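Local coordinates for protein N-terminal acetyltransferase B complex subunit MDM20 (Candida albicans, PDB 5K04) that serves as the non-catalytic, auxiliary subunit of the NatB N-terminal acetyltransferase complex, probably wrapping as a helical-repeat scaffold around its catalytic partner, at residues F151-H154 and L155-Q158. Sequence-based numbering, arbitrary orientation.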
ATOM      1  N   PHE A 151       9.059  23.306  -9.921  1.00 35.07           N
ATOM      2  CA  PHE A 151       8.254  22.243  -9.334  1.00 43.52           C
ATOM      3  C   PHE A 151       8.594  22.043  -7.859  1.00 40.41           C
ATOM      4  O   PHE A 151       7.705  21.761  -7.046  1.00 32.50           O
ATOM      5  CB  PHE A 151       8.455  20.950 -10.136  1.00 39.59           C
ATOM      6  CG  PHE A 151       7.577  19.819  -9.684  1.00 38.26           C
ATOM      7  CD1 PHE A 151       6.205  19.868  -9.875  1.00 33.72           C
ATOM      8  CD2 PHE A 151       8.131  18.708  -9.069  1.00 36.93           C
ATOM      9  CE1 PHE A 151       5.400  18.816  -9.452  1.00 40.08           C
ATOM     10  CE2 PHE A 151       7.339  17.660  -8.657  1.00 35.55           C
ATOM     11  CZ  PHE A 151       5.969  17.713  -8.844  1.00 37.59           C
ATOM     12  N   SER A 152       9.868  22.230  -7.496  1.00 43.65           N
ATOM     13  CA  SER A 152      10.293  22.050  -6.113  1.00 38.90           C
ATOM     14  C   SER A 152       9.660  23.085  -5.192  1.00 42.38           C
ATOM     15  O   SER A 152       9.556  22.837  -3.986  1.00 30.07           O
ATOM     16  CB  SER A 152      11.822  22.106  -6.015  1.00 31.64           C
ATOM     17  OG  SER A 152      12.324  23.415  -6.247  1.00 25.52           O
ATOM     18  N   PHE A 153       9.234  24.236  -5.733  1.00 47.92           N
ATOM     19  CA  PHE A 153       8.547  25.232  -4.910  1.00 40.17           C
ATOM     20  C   PHE A 153       7.136  24.789  -4.569  1.00 35.27           C
ATOM     21  O   PHE A 153       6.643  25.057  -3.468  1.00 33.97           O
ATOM     22  CB  PHE A 153       8.508  26.579  -5.622  1.00 40.86           C
ATOM     23  CG  PHE A 153       9.770  27.358  -5.492  1.00 41.07           C
ATOM     24  CD1 PHE A 153      10.132  27.911  -4.275  1.00 37.15           C
ATOM     25  CD2 PHE A 153      10.621  27.513  -6.578  1.00 38.71           C
ATOM     26  CE1 PHE A 153      11.331  28.622  -4.134  1.00 40.77           C
ATOM     27  CE2 PHE A 153      11.810  28.222  -6.458  1.00 43.30           C
ATOM     28  CZ  PHE A 153      12.169  28.781  -5.230  1.00 41.71           C
ATOM     29  N   HIS A 154       6.482  24.111  -5.507  1.00 42.49           N
ATOM     30  CA  HIS A 154       5.218  23.452  -5.213  1.00 48.15           C
ATOM     31  C   HIS A 154       5.380  22.383  -4.137  1.00 48.17           C
ATOM     32  O   HIS A 154       4.553  22.283  -3.223  1.00 37.26           O
ATOM     33  CB  HIS A 154       4.652  22.821  -6.478  1.00 39.51           C
ATOM     34  CG  HIS A 154       3.589  21.813  -6.197  1.00 49.77           C
ATOM     35  ND1 HIS A 154       2.376  22.154  -5.641  1.00 51.96           N
ATOM     36  CD2 HIS A 154       3.566  20.472  -6.362  1.00 48.49           C
ATOM     37  CE1 HIS A 154       1.640  21.069  -5.497  1.00 46.81           C
ATOM     38  NE2 HIS A 154       2.340  20.034  -5.926  1.00 54.12           N
ATOM     39  N   LEU A 155       6.419  21.543  -4.259  1.00 51.24           N
ATOM     40  CA  LEU A 155       6.692  20.524  -3.249  1.00 47.96           C
ATOM     41  C   LEU A 155       6.811  21.140  -1.866  1.00 47.08           C
ATOM     42  O   LEU A 155       6.240  20.624  -0.897  1.00 28.43           O
ATOM     43  CB  LEU A 155       7.967  19.772  -3.594  1.00 42.00           C
ATOM     44  CG  LEU A 155       7.926  18.881  -4.839  1.00 45.38           C
ATOM     45  CD1 LEU A 155       9.243  18.106  -4.920  1.00 49.93           C
ATOM     46  CD2 LEU A 155       6.709  17.915  -4.819  1.00 36.81           C
ATOM     47  N   LEU A 156       7.553  22.253  -1.765  1.00 50.00           N
ATOM     48  CA  LEU A 156       7.721  22.955  -0.493  1.00 49.69           C
ATOM     49  C   LEU A 156       6.393  23.482   0.019  1.00 46.89           C
ATOM     50  O   LEU A 156       6.081  23.360   1.207  1.00 42.08           O
ATOM     51  CB  LEU A 156       8.688  24.124  -0.663  1.00 50.85           C
ATOM     52  CG  LEU A 156      10.181  23.886  -0.619  1.00 52.28           C
ATOM     53  CD1 LEU A 156      10.901  25.192  -0.964  1.00 44.11           C
ATOM     54  CD2 LEU A 156      10.573  23.376   0.765  1.00 50.85           C
ATOM     55  N   LEU A 157       5.605  24.090  -0.876  1.00 49.80           N
ATOM     56  CA  LEU A 157       4.293  24.622  -0.517  1.00 54.03           C
ATOM     57  C   LEU A 157       3.388  23.562   0.089  1.00 58.47           C
ATOM     58  O   LEU A 157       2.418  23.906   0.776  1.00 58.88           O
ATOM     59  CB  LEU A 157       3.617  25.219  -1.749  1.00 48.63           C
ATOM     60  CG  LEU A 157       4.114  26.603  -2.136  1.00 56.81           C
ATOM     61  CD1 LEU A 157       3.594  26.995  -3.509  1.00 55.95           C
ATOM     62  CD2 LEU A 157       3.666  27.583  -1.079  1.00 56.92           C
ATOM     63  N   GLN A 158       3.684  22.283  -0.160  1.00 60.06           N
ATOM     64  CA  GLN A 158       2.895  21.178   0.352  1.00 62.59           C
ATOM     65  C   GLN A 158       3.311  20.796   1.759  1.00 64.39           C
ATOM     66  O   GLN A 158       2.998  19.692   2.211  1.00 63.48           O
ATOM     67  CB  GLN A 158       2.999  19.960  -0.586  1.00 65.34           C
ATOM     68  CG  GLN A 158       2.548  20.199  -2.015  1.00 60.82           C
ATOM     69  CD  GLN A 158       1.230  20.901  -2.067  1.00 77.73           C
ATOM     70  OE1 GLN A 158       1.128  22.038  -2.531  1.00 84.27           O
ATOM     71  NE2 GLN A 158       0.218  20.268  -1.517  1.00 84.75           N
TER
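H154, on helix 143-157, and Q158 meet one turn apart in an all-helical superhelix consistent with the TPR-clan family of this NatB subunit. Q158 CG sits over one face of the imidazole, 4.0 Å from the centroid of the H154 ring, a CH-pi contact displaced toward the rim. Because the chain bends at chi2, the carboxamide is carried past the CE1 rim while staying above the ring plane on the same side as CG; its own plane is 33° from that of the imidazole, and Q158 OE1 comes within 3.2 Å of H154 CE1. The ring itself swings out with CG anti to the backbone N (chi1 163°), and its NE2 is hydrogen-bonded to E493 of helix 489-503, which would probably fix the ring's rotation and polarise it.

A turn earlier, L155 and F151 pair on the flank facing that same helix. L155 CD2 touches F151 CE2 at 3.9 Å, approaching the ring obliquely, and I496 and L492 continue the apolar layer. Round the helix, L156 CD1 and F153 CD1 are more loosely matched at 4.4 Å; F153 packs on helix 162-177, and L156 on helix 126-138.

Along the backbone, i to i+4 bonds give way to a weak one at Q158. L155 N to F151 O is a regular bond at 3.1 Å, and L156 and L157 repeat the pattern. The last one, from Q158 N to H154 O, has an N-H...O angle of only 124°; Q158 N also bonds to L155 O at 3.1 Å, a tighter i to i+3 step, while Q158 CG packs 3.1 Å from H154 O.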